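Long-range contacts in cyclodipeptide synthase, BtCDPS (Bacillus thermoamylovorans, PDB 6ZTU), which probably joins two aminoacyl groups, taken from aminoacyl-tRNAs as in other cyclodipeptide synthases, into a cyclic dipeptide: residues Tyr11-Ser16 / Ile227-Asn232; Lys24-Ile29 / Ser53-Asn58; Tyr44-Ile49 / Glu98-Lys103; Ser142-Ser147 / His172-Val177. All blocks are in the same frame, centred on the assembly; numbering follows the deposited sequence.

Contact 1. Residues Tyr11-Ser16 / Ile227-Asn232; sequences YVVPLS and ILKQIN
At the edge of the central mixed sheet, strand 11-14 runs antiparallel to the C-terminal strand 223-229. Tyr11 and Lys229 form one hydrogen-bonded pair: Tyr11 N donates to Lys229 O at 2.7 Å, and Lys229 N returns a bond to Tyr11 O at 2.8 Å. Val13 and Ile227 form the next such pair, Val13 N to Ile227 O and Ile227 N to Val13 O, both 2.9 Å; the second is nearly straight at hydrogen (176°). Tyr11, Val13, Ile227 and Lys229 share one face of the sheet. There Val13 CB meets Ile227 CB at 4.1 Å, while the lysine chain, bent at chi3 (47°), lays CD against Val13 CG2. Past the strand end, Ile231 CD1 reaches Tyr11 CB at 4.1 Å. The other face carries the non-hydrogen-bonded pair Val12 and Leu228, whose side chains lie side by side, Val12 CG2 to Leu228 CD2 4.1 Å; Trp51 of helix 42-55 packs on both. Strand 223-229 is bonded on its far side to Tyr200, so strand 11-14 closes this border of the chain's sheet, an antiparallel edge added to the otherwise parallel sheet of a Rossmann-like α/β fold.

Contact 2. Residues Lys24-Ile29 / Ser53-Asn58; sequences KNKTHI and SKNFKN
Phe56, just past helix 42-55, is sandwiched between Lys26, just past helix 17-25, and Ile29 of strand 28-32. Ile29 CB sits over the centre of one ring face, 3.6 Å from the centroid, and the opposite face takes Lys26 CD at 3.9 Å, both CH-pi contacts. Ile29 CG1 is anti to the backbone N (chi1 -177°), which lets Ile29 CD1 reach Phe56 CE1 while Ile29 CG2 covers Phe56 CG and CD1. With an alanine in place of Phe56, the space between Ile29 and the Lys26 chain would probably be left unfilled and the lysine set freer to turn. Backbone bonds flank this core: Lys57 N points almost straight at Lys26 O (2.8 Å), and Ile29 N binds Asn58 O. Thr27 O is gripped by Asn58 ND2 at 2.9 Å, the oxygen lying near the amide plane, and more weakly by Asn58 N. His28 turns a ring edge to Asn58 CB, while its nitrogens bind Ser196 and Thr60. The outer side is looser: Lys26 NZ is 3.8 Å from Asn55 OD1, too far for a bond, and reaches Asn55 O through a water; the Asn55 amide NH2 is bonded to Trp51 O, and Lys57 CE passes Asn25 O at 4.1 Å. The contact ties strand 28-32 to the turn before strand 58-63 in their right-handed beta-alpha-beta unit, the repeating element of Rossmann-like folds.

Contact 3. Residues Tyr44-Ile49 / Glu98-Lys103; sequences YIHQLI and EEALRK
The His46 imidazole has Ala100 on one face and two polar partners at its edge. Ala100 CB stands 3.4 Å above the ring plane, displaced toward the rim on the ND1 side, a CH-pi contact. At the edge, His46 NE2 donates to Glu99 OE1 at 3.0 Å (163° at hydrogen), with the oxygen close to the ring plane. The carboxylate is turned 50° from the ring and offers its anti lone pair; OE1 is also bound by Gln42. The other ring nitrogen, His46 ND1, accepts from Lys103 NZ at 3.0 Å, again near the ring plane. A bend at chi3 in an otherwise extended chain brings the ammonium round to it, where it also salt-bridges Asp50. Beside the ring, Ile49 CG2 meets Ala100 CB and Leu101 CD2, each at 3.7 Å, and Ile49 also touches Ser97 of helix 79-103. The segments run 35° apart with axes 8.9 Å from each other, consistent with the small Ala100 at the nearest point. A leucine in place of His46 would probably leave Glu99 and Lys103 without the ring that joins them. With NE2 donating to a carboxylate and ND1 accepting from an ammonium, the imidazole is consistent with a neutral ring protonated at NE2, bridging Glu99 and Lys103.

Contact 4. Residues Ser142-Ser147 / His172-Val177; sequences SCLAMS and HAVKYV
Val177 CG1 lies anti to its backbone N (chi1 172°), and this rotation sends both methyls into helix 137-157: CG1 meets Met146 SD and Met146 CB, each at 3.8 Å, while CG2 lies against Ser147 N and Met146 CB. Val174 is turned differently (chi1 82°), with CG1 between the backbone N and the carbonyl carbon and CG2 anti to N. Val174 CG2 comes down on the Cys143 backbone, 3.5 Å from Cys143 O, and on Cys143 CB at 3.9 Å. On the flank, Leu144 CD2 bends back to Val174 CB at 4.1 Å. Where the backbones come closest, Ser147 packs its CB on Val174 CB and sets OG 3.4 Å from Ala173 CB. The hydroxyl is bonded to Leu170 O, one turn before Val174 in helix 167-191. No hydrogen bond links the two segments; the contact is made largely by small residues and the methyls of branched side chains. Helix 167-191 is kinked here: Lys175 N and Tyr176 N lack the usual bonds to the preceding turn and make only weak ones, to His172 O and Ala173 O. The axes cross at 101°, 8.5 Å apart. Tyr176, on the same helix, touches the bound hexanediol, and Met146 leans on Glu180, another residue of the hexanediol pocket. This is a buried, nearly perpendicular helix crossing beside the ligand pocket of the cyclodipeptide synthase fold, consistent with backing its wall.

How the contacts relate
Helix 42-55 links three of the contacts. Contacts 2 and 3 both use it, with centres 15 Å apart and segments that adjoin in sequence. Contact 1 meets contact 3 directly: Gln230 NE2 lies 3.0 Å from Gln47 OE1, a probable hydrogen bond, and Leu228 CD1 packs on Leu48 CD2 at 3.6 Å. Contacts 1 and 2 do not touch but reach the same sheet, and the chain closed by contact 1 encloses all the others. Contact 4 stands across the chain's centre from contacts 2 and 3, about 30 and 29 Å away between centres. It alone holds a residue of the hexanediol pocket, Tyr176; the side chains of Leu228, Ile29 and Ile49 stay about 10, 11 and 13 Å from the ligand.

Contact 1. Residues Tyr11-Ser16 / Ile227-Asn232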
# COMPACT_ATOMS: atom_id res chain seq x y z
N TYR A 11 -0.20 10.39 -14.69
CA TYR A 11 -1.58 10.37 -15.12
C TYR A 11 -2.35 9.46 -14.17
O TYR A 11 -1.88 8.37 -13.85
CB TYR A 11 -1.72 9.88 -16.57
CG TYR A 11 -3.14 10.01 -17.07
CD1 TYR A 11 -4.07 8.99 -16.87
CD2 TYR A 11 -3.57 11.17 -17.71
CE1 TYR A 11 -5.38 9.11 -17.30
CE2 TYR A 11 -4.88 11.30 -18.15
CZ TYR A 11 -5.78 10.27 -17.93
OH TYR A 11 -7.08 10.38 -18.36
N VAL A 12 -3.51 9.92 -13.72
CA VAL A 12 -4.24 9.28 -12.63
C VAL A 12 -5.40 8.47 -13.19
O VAL A 12 -6.18 8.98 -14.00
CB VAL A 12 -4.73 10.33 -11.62
CG1 VAL A 12 -5.69 9.72 -10.63
CG2 VAL A 12 -3.53 10.98 -10.93
N VAL A 13 -5.51 7.21 -12.77
CA VAL A 13 -6.65 6.37 -13.13
C VAL A 13 -7.41 5.98 -11.87
O VAL A 13 -6.90 5.16 -11.08
CB VAL A 13 -6.19 5.12 -13.90
CG1 VAL A 13 -7.40 4.30 -14.31
CG2 VAL A 13 -5.41 5.53 -15.16
N PRO A 14 -8.59 6.53 -11.62
CA PRO A 14 -9.30 6.24 -10.37
C PRO A 14 -9.94 4.86 -10.40
O PRO A 14 -10.34 4.36 -11.45
CB PRO A 14 -10.36 7.33 -10.31
CG PRO A 14 -10.71 7.52 -11.77
CD PRO A 14 -9.36 7.45 -12.48
N LEU A 15 -10.05 4.26 -9.21
CA LEU A 15 -10.70 2.96 -9.08
C LEU A 15 -12.20 3.07 -9.36
O LEU A 15 -12.79 2.17 -9.97
CB LEU A 15 -10.43 2.38 -7.70
CG LEU A 15 -11.23 1.13 -7.28
CD1 LEU A 15 -10.86 -0.08 -8.13
CD2 LEU A 15 -11.06 0.85 -5.78
N SER A 16 -12.82 4.16 -8.94
CA SER A 16 -14.25 4.37 -9.14
C SER A 16 -14.50 5.86 -9.31
O SER A 16 -13.60 6.69 -9.15
CB SER A 16 -15.06 3.85 -7.95
OG SER A 16 -14.81 4.68 -6.83
N ILE A 227 -4.58 4.73 -9.43
CA ILE A 227 -3.41 4.19 -10.11
C ILE A 227 -2.63 5.36 -10.69
O ILE A 227 -3.20 6.21 -11.39
CB ILE A 227 -3.81 3.22 -11.23
CG1 ILE A 227 -4.62 2.05 -10.69
CG2 ILE A 227 -2.57 2.72 -11.97
CD1 ILE A 227 -5.37 1.30 -11.80
N LEU A 228 -1.34 5.41 -10.40
CA LEU A 228 -0.44 6.41 -10.97
C LEU A 228 0.27 5.80 -12.17
O LEU A 228 1.03 4.83 -12.02
CB LEU A 228 0.58 6.88 -9.94
CG LEU A 228 0.00 7.39 -8.63
CD1 LEU A 228 1.15 7.82 -7.73
CD2 LEU A 228 -0.95 8.55 -8.90
N LYS A 229 0.04 6.37 -13.34
CA LYS A 229 0.75 5.96 -14.54
C LYS A 229 1.68 7.08 -14.99
O LYS A 229 1.41 8.25 -14.74
CB LYS A 229 -0.23 5.61 -15.67
CG LYS A 229 -1.19 4.47 -15.32
CD LYS A 229 -1.92 3.96 -16.56
CE LYS A 229 -0.94 3.73 -17.72
NZ LYS A 229 -1.59 3.14 -18.94
N GLN A 230 2.77 6.72 -15.66
CA GLN A 230 3.62 7.72 -16.30
C GLN A 230 3.54 7.54 -17.81
O GLN A 230 3.66 6.42 -18.31
CB GLN A 230 5.06 7.60 -15.82
CG GLN A 230 5.17 7.79 -14.32
CD GLN A 230 6.60 7.79 -13.83
OE1 GLN A 230 7.23 6.73 -13.75
NE2 GLN A 230 7.12 8.96 -13.50
N ILE A 231 3.33 8.65 -18.53
CA ILE A 231 3.12 8.61 -19.97
C ILE A 231 3.98 9.69 -20.61
O ILE A 231 4.36 10.68 -19.97
CB ILE A 231 1.64 8.80 -20.36
CG1 ILE A 231 1.13 10.19 -19.95
CG2 ILE A 231 0.77 7.71 -19.73
CD1 ILE A 231 -0.32 10.47 -20.39
N ASN A 232 4.30 9.49 -21.89
CA ASN A 232 5.04 10.50 -22.65
C ASN A 232 4.08 11.52 -23.26
O ASN A 232 4.49 12.40 -24.02
CB ASN A 232 5.88 9.83 -23.75
CG ASN A 232 7.13 9.19 -23.20
OD1 ASN A 232 7.84 9.78 -22.38
ND2 ASN A 232 7.41 7.96 -23.62
OXT ASN A 232 2.87 11.50 -23.00

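Contact 2. Residues Lys24-Ile29 / Ser53-Asn58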
# COMPACT_ATOMS: atom_id res chain seq x y z
N LYS A 24 -10.01 14.62 -7.07
CA LYS A 24 -10.13 15.99 -7.53
C LYS A 24 -10.22 16.98 -6.38
O LYS A 24 -9.87 18.16 -6.56
CB LYS A 24 -11.34 16.12 -8.45
CG LYS A 24 -11.08 15.53 -9.84
CD LYS A 24 -12.32 15.63 -10.71
CE LYS A 24 -12.13 14.89 -12.02
NZ LYS A 24 -10.96 15.42 -12.78
N ASN A 25 -10.67 16.55 -5.20
CA ASN A 25 -10.66 17.43 -4.04
C ASN A 25 -9.25 17.71 -3.54
O ASN A 25 -9.04 18.72 -2.85
CB ASN A 25 -11.49 16.82 -2.91
CG ASN A 25 -12.98 16.82 -3.20
OD1 ASN A 25 -13.46 17.58 -4.03
ND2 ASN A 25 -13.71 15.96 -2.50
N LYS A 26 -8.28 16.85 -3.85
CA LYS A 26 -6.86 17.07 -3.55
C LYS A 26 -6.60 17.26 -2.05
O LYS A 26 -5.59 17.85 -1.67
CB LYS A 26 -6.31 18.27 -4.34
CG LYS A 26 -6.31 18.06 -5.86
CD LYS A 26 -5.31 16.98 -6.30
CE LYS A 26 -5.53 16.59 -7.76
NZ LYS A 26 -5.61 17.78 -8.65
N THR A 27 -7.47 16.71 -1.20
CA THR A 27 -7.33 16.87 0.25
C THR A 27 -6.09 16.14 0.77
O THR A 27 -5.29 16.70 1.53
CB THR A 27 -8.58 16.36 0.96
OG1 THR A 27 -9.73 17.09 0.52
CG2 THR A 27 -8.46 16.47 2.49
N HIS A 28 -5.93 14.87 0.38
CA HIS A 28 -4.86 14.08 0.95
C HIS A 28 -4.53 12.91 0.03
O HIS A 28 -5.44 12.30 -0.54
CB HIS A 28 -5.24 13.56 2.35
CG HIS A 28 -4.18 12.73 3.00
ND1 HIS A 28 -4.12 11.37 2.86
CD2 HIS A 28 -3.14 13.09 3.78
CE1 HIS A 28 -3.09 10.91 3.54
NE2 HIS A 28 -2.47 11.93 4.11
N ILE A 29 -3.24 12.62 -0.10
CA ILE A 29 -2.77 11.43 -0.79
C ILE A 29 -1.90 10.62 0.16
O ILE A 29 -1.09 11.18 0.93
CB ILE A 29 -2.01 11.78 -2.10
CG1 ILE A 29 -1.59 10.52 -2.85
CG2 ILE A 29 -0.81 12.67 -1.79
CD1 ILE A 29 -1.10 10.80 -4.28
N SER A 53 3.36 16.72 -3.75
CA SER A 53 3.50 18.01 -3.08
C SER A 53 2.95 19.15 -3.91
O SER A 53 2.49 20.15 -3.36
CB SER A 53 4.98 18.27 -2.75
OG SER A 53 5.50 17.29 -1.87
N LYS A 54 2.98 19.01 -5.24
CA LYS A 54 2.43 20.06 -6.10
C LYS A 54 0.92 19.99 -6.18
O LYS A 54 0.27 21.02 -6.36
CB LYS A 54 3.03 19.97 -7.50
CG LYS A 54 4.18 20.93 -7.73
CD LYS A 54 5.24 20.80 -6.64
CE LYS A 54 6.37 21.80 -6.86
NZ LYS A 54 6.65 21.94 -8.32
N ASN A 55 0.34 18.80 -6.02
CA ASN A 55 -1.06 18.59 -6.31
C ASN A 55 -1.95 18.57 -5.07
O ASN A 55 -3.09 19.04 -5.14
CB ASN A 55 -1.25 17.28 -7.07
CG ASN A 55 -0.97 17.43 -8.56
OD1 ASN A 55 -1.86 17.81 -9.32
ND2 ASN A 55 0.25 17.12 -8.98
N PHE A 56 -1.48 18.05 -3.94
CA PHE A 56 -2.35 17.76 -2.82
C PHE A 56 -2.10 18.68 -1.63
O PHE A 56 -0.97 19.13 -1.40
CB PHE A 56 -2.17 16.30 -2.37
CG PHE A 56 -2.75 15.32 -3.33
CD1 PHE A 56 -2.00 14.87 -4.41
CD2 PHE A 56 -4.05 14.88 -3.18
CE1 PHE A 56 -2.54 13.97 -5.32
CE2 PHE A 56 -4.59 13.98 -4.08
CZ PHE A 56 -3.84 13.52 -5.15
N LYS A 57 -3.17 18.94 -0.87
CA LYS A 57 -3.04 19.75 0.34
C LYS A 57 -2.17 19.06 1.39
O LYS A 57 -1.36 19.71 2.06
CB LYS A 57 -4.43 20.05 0.91
CG LYS A 57 -5.29 20.90 0.00
CD LYS A 57 -6.62 21.22 0.67
CE LYS A 57 -7.67 21.63 -0.35
NZ LYS A 57 -8.93 22.05 0.33
N ASN A 58 -2.33 17.75 1.53
CA ASN A 58 -1.63 16.97 2.54
C ASN A 58 -1.10 15.70 1.91
O ASN A 58 -1.78 15.08 1.09
CB ASN A 58 -2.57 16.60 3.70
CG ASN A 58 -3.23 17.81 4.31
OD1 ASN A 58 -2.64 18.47 5.16
ND2 ASN A 58 -4.45 18.10 3.89
O HOH W 1 -4.17 20.40 -7.36

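Contact 3. Residues Tyr44-Ile49 / Glu98-Lys103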
# COMPACT_ATOMS: atom_id res chain seq x y z
N TYR A 44 12.37 7.47 -8.15
CA TYR A 44 10.92 7.32 -8.26
C TYR A 44 10.21 7.84 -7.02
O TYR A 44 9.17 8.49 -7.12
CB TYR A 44 10.56 5.85 -8.50
CG TYR A 44 9.08 5.60 -8.70
CD1 TYR A 44 8.44 6.05 -9.85
CD2 TYR A 44 8.33 4.92 -7.75
CE1 TYR A 44 7.08 5.82 -10.05
CE2 TYR A 44 6.97 4.68 -7.94
CZ TYR A 44 6.35 5.13 -9.09
OH TYR A 44 5.00 4.92 -9.30
N ILE A 45 10.76 7.55 -5.84
CA ILE A 45 10.16 8.07 -4.61
C ILE A 45 10.15 9.60 -4.64
O ILE A 45 9.15 10.23 -4.27
CB ILE A 45 10.91 7.50 -3.38
CG1 ILE A 45 10.50 6.04 -3.16
CG2 ILE A 45 10.64 8.34 -2.14
CD1 ILE A 45 11.37 5.27 -2.17
N HIS A 46 11.23 10.21 -5.13
CA HIS A 46 11.23 11.67 -5.28
C HIS A 46 10.15 12.13 -6.26
O HIS A 46 9.46 13.12 -6.01
CB HIS A 46 12.61 12.15 -5.72
CG HIS A 46 13.54 12.40 -4.57
ND1 HIS A 46 13.78 13.67 -4.07
CD2 HIS A 46 14.27 11.55 -3.81
CE1 HIS A 46 14.63 13.58 -3.06
NE2 HIS A 46 14.94 12.31 -2.88
N GLN A 47 9.99 11.41 -7.37
CA GLN A 47 8.95 11.78 -8.33
C GLN A 47 7.57 11.72 -7.69
O GLN A 47 6.76 12.63 -7.86
CB GLN A 47 9.02 10.87 -9.55
CG GLN A 47 10.22 11.12 -10.44
CD GLN A 47 10.00 10.52 -11.82
OE1 GLN A 47 9.63 9.36 -11.94
NE2 GLN A 47 10.21 11.32 -12.86
N LEU A 48 7.30 10.64 -6.94
CA LEU A 48 6.00 10.51 -6.28
C LEU A 48 5.73 11.69 -5.36
O LEU A 48 4.64 12.28 -5.37
CB LEU A 48 5.94 9.21 -5.48
CG LEU A 48 5.91 7.87 -6.20
CD1 LEU A 48 6.00 6.76 -5.17
CD2 LEU A 48 4.63 7.75 -7.02
N ILE A 49 6.72 12.06 -4.56
CA ILE A 49 6.53 13.09 -3.55
C ILE A 49 6.54 14.48 -4.17
O ILE A 49 5.77 15.35 -3.77
CB ILE A 49 7.60 12.92 -2.44
CG1 ILE A 49 7.31 11.65 -1.63
CG2 ILE A 49 7.62 14.13 -1.53
CD1 ILE A 49 8.46 11.20 -0.76
N GLU A 98 12.02 11.04 3.37
CA GLU A 98 12.30 12.23 4.17
C GLU A 98 12.99 13.30 3.33
O GLU A 98 12.61 14.48 3.39
CB GLU A 98 13.14 11.85 5.38
CG GLU A 98 13.29 12.95 6.41
CD GLU A 98 14.48 13.86 6.12
OE1 GLU A 98 15.42 13.41 5.43
OE2 GLU A 98 14.45 15.03 6.57
N GLU A 99 13.99 12.91 2.53
CA GLU A 99 14.67 13.83 1.62
C GLU A 99 13.68 14.64 0.79
O GLU A 99 13.71 15.87 0.78
CB GLU A 99 15.59 13.07 0.67
CG GLU A 99 16.88 12.56 1.23
CD GLU A 99 17.64 11.75 0.21
OE1 GLU A 99 17.18 11.69 -0.96
OE2 GLU A 99 18.68 11.16 0.57
N ALA A 100 12.80 13.93 0.07
CA ALA A 100 11.92 14.59 -0.89
C ALA A 100 10.87 15.44 -0.18
O ALA A 100 10.51 16.52 -0.66
CB ALA A 100 11.27 13.55 -1.79
N LEU A 101 10.35 14.95 0.95
CA LEU A 101 9.40 15.76 1.71
C LEU A 101 10.07 17.05 2.18
O LEU A 101 9.53 18.15 2.00
CB LEU A 101 8.86 14.96 2.88
CG LEU A 101 7.85 13.87 2.47
CD1 LEU A 101 7.61 12.90 3.62
CD2 LEU A 101 6.54 14.50 1.99
N ARG A 102 11.27 16.92 2.76
CA ARG A 102 11.99 18.10 3.23
C ARG A 102 12.28 19.06 2.08
O ARG A 102 12.10 20.27 2.20
CB ARG A 102 13.28 17.68 3.93
CG ARG A 102 14.18 18.84 4.33
CD ARG A 102 15.19 18.41 5.39
NE ARG A 102 15.69 17.06 5.18
CZ ARG A 102 16.67 16.74 4.34
NH1 ARG A 102 17.27 17.69 3.62
NH2 ARG A 102 17.06 15.48 4.21
N LYS A 103 12.71 18.52 0.93
CA LYS A 103 12.95 19.34 -0.25
C LYS A 103 11.73 20.17 -0.63
O LYS A 103 11.86 21.31 -1.08
CB LYS A 103 13.37 18.44 -1.42
CG LYS A 103 13.66 19.16 -2.71
CD LYS A 103 14.03 18.16 -3.81
CE LYS A 103 12.80 17.43 -4.33
NZ LYS A 103 13.15 16.34 -5.29

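Contact 4. Residues Ser142-Ser147 / His172-Val177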
# COMPACT_ATOMS: atom_id res chain seq x y z
N SER A 142 -9.88 -13.85 -2.51
CA SER A 142 -9.28 -12.62 -3.04
C SER A 142 -8.06 -12.20 -2.24
O SER A 142 -7.07 -11.71 -2.82
CB SER A 142 -10.32 -11.50 -3.02
OG SER A 142 -11.19 -11.63 -4.12
N CYS A 143 -8.11 -12.34 -0.92
CA CYS A 143 -6.94 -12.00 -0.11
C CYS A 143 -5.77 -12.91 -0.44
O CYS A 143 -4.63 -12.45 -0.53
CB CYS A 143 -7.26 -12.08 1.38
SG CYS A 143 -8.43 -10.81 1.96
N LEU A 144 -6.03 -14.21 -0.58
CA LEU A 144 -4.96 -15.13 -0.95
C LEU A 144 -4.40 -14.83 -2.33
O LEU A 144 -3.21 -15.06 -2.59
CB LEU A 144 -5.47 -16.57 -0.87
CG LEU A 144 -5.77 -17.03 0.57
CD1 LEU A 144 -6.55 -18.34 0.63
CD2 LEU A 144 -4.49 -17.12 1.40
N ALA A 145 -5.24 -14.32 -3.24
CA ALA A 145 -4.73 -13.89 -4.54
C ALA A 145 -3.81 -12.68 -4.41
O ALA A 145 -2.80 -12.58 -5.12
CB ALA A 145 -5.89 -13.57 -5.49
N MET A 146 -4.15 -11.73 -3.53
CA MET A 146 -3.21 -10.64 -3.26
C MET A 146 -1.91 -11.18 -2.70
O MET A 146 -0.83 -10.67 -3.01
CB MET A 146 -3.82 -9.64 -2.26
CG MET A 146 -4.78 -8.67 -2.87
SD MET A 146 -5.23 -7.37 -1.69
CE MET A 146 -3.73 -6.41 -1.66
N SER A 147 -2.00 -12.21 -1.86
CA SER A 147 -0.80 -12.85 -1.31
C SER A 147 0.02 -13.49 -2.42
O SER A 147 1.25 -13.34 -2.48
CB SER A 147 -1.22 -13.89 -0.27
OG SER A 147 -0.07 -14.54 0.27
N HIS A 172 1.12 -17.76 4.97
CA HIS A 172 2.08 -16.99 5.75
C HIS A 172 2.15 -15.55 5.26
O HIS A 172 2.10 -14.60 6.05
CB HIS A 172 3.46 -17.64 5.70
CG HIS A 172 4.42 -17.09 6.71
ND1 HIS A 172 4.20 -17.18 8.07
CD2 HIS A 172 5.60 -16.45 6.56
CE1 HIS A 172 5.21 -16.62 8.71
NE2 HIS A 172 6.07 -16.17 7.82
N ALA A 173 2.27 -15.37 3.93
CA ALA A 173 2.36 -14.03 3.36
C ALA A 173 1.04 -13.26 3.42
O ALA A 173 1.06 -12.03 3.32
CB ALA A 173 2.83 -14.12 1.91
N VAL A 174 -0.11 -13.94 3.55
CA VAL A 174 -1.36 -13.18 3.58
C VAL A 174 -1.48 -12.37 4.88
O VAL A 174 -2.28 -11.43 4.96
CB VAL A 174 -2.58 -14.10 3.36
CG1 VAL A 174 -3.00 -14.80 4.65
CG2 VAL A 174 -3.77 -13.32 2.75
N LYS A 175 -0.67 -12.69 5.89
CA LYS A 175 -0.65 -11.84 7.08
C LYS A 175 -0.22 -10.42 6.73
O LYS A 175 -0.70 -9.46 7.34
CB LYS A 175 0.27 -12.45 8.14
CG LYS A 175 -0.32 -13.72 8.74
CD LYS A 175 0.69 -14.46 9.59
CE LYS A 175 0.10 -15.79 10.05
NZ LYS A 175 -1.25 -15.58 10.64
N TYR A 176 0.67 -10.28 5.75
CA TYR A 176 1.04 -8.97 5.22
C TYR A 176 -0.16 -8.27 4.59
O TYR A 176 -0.43 -7.09 4.85
CB TYR A 176 2.17 -9.14 4.21
CG TYR A 176 2.61 -7.88 3.52
CD1 TYR A 176 3.61 -7.08 4.05
CD2 TYR A 176 2.04 -7.49 2.31
CE1 TYR A 176 4.01 -5.92 3.42
CE2 TYR A 176 2.44 -6.34 1.68
CZ TYR A 176 3.42 -5.56 2.24
OH TYR A 176 3.82 -4.41 1.60
N VAL A 177 -0.87 -8.99 3.73
CA VAL A 177 -2.05 -8.44 3.05
C VAL A 177 -3.07 -7.95 4.06
O VAL A 177 -3.60 -6.83 3.96
CB VAL A 177 -2.66 -9.51 2.12
CG1 VAL A 177 -3.99 -9.03 1.53
CG2 VAL A 177 -1.70 -9.84 0.99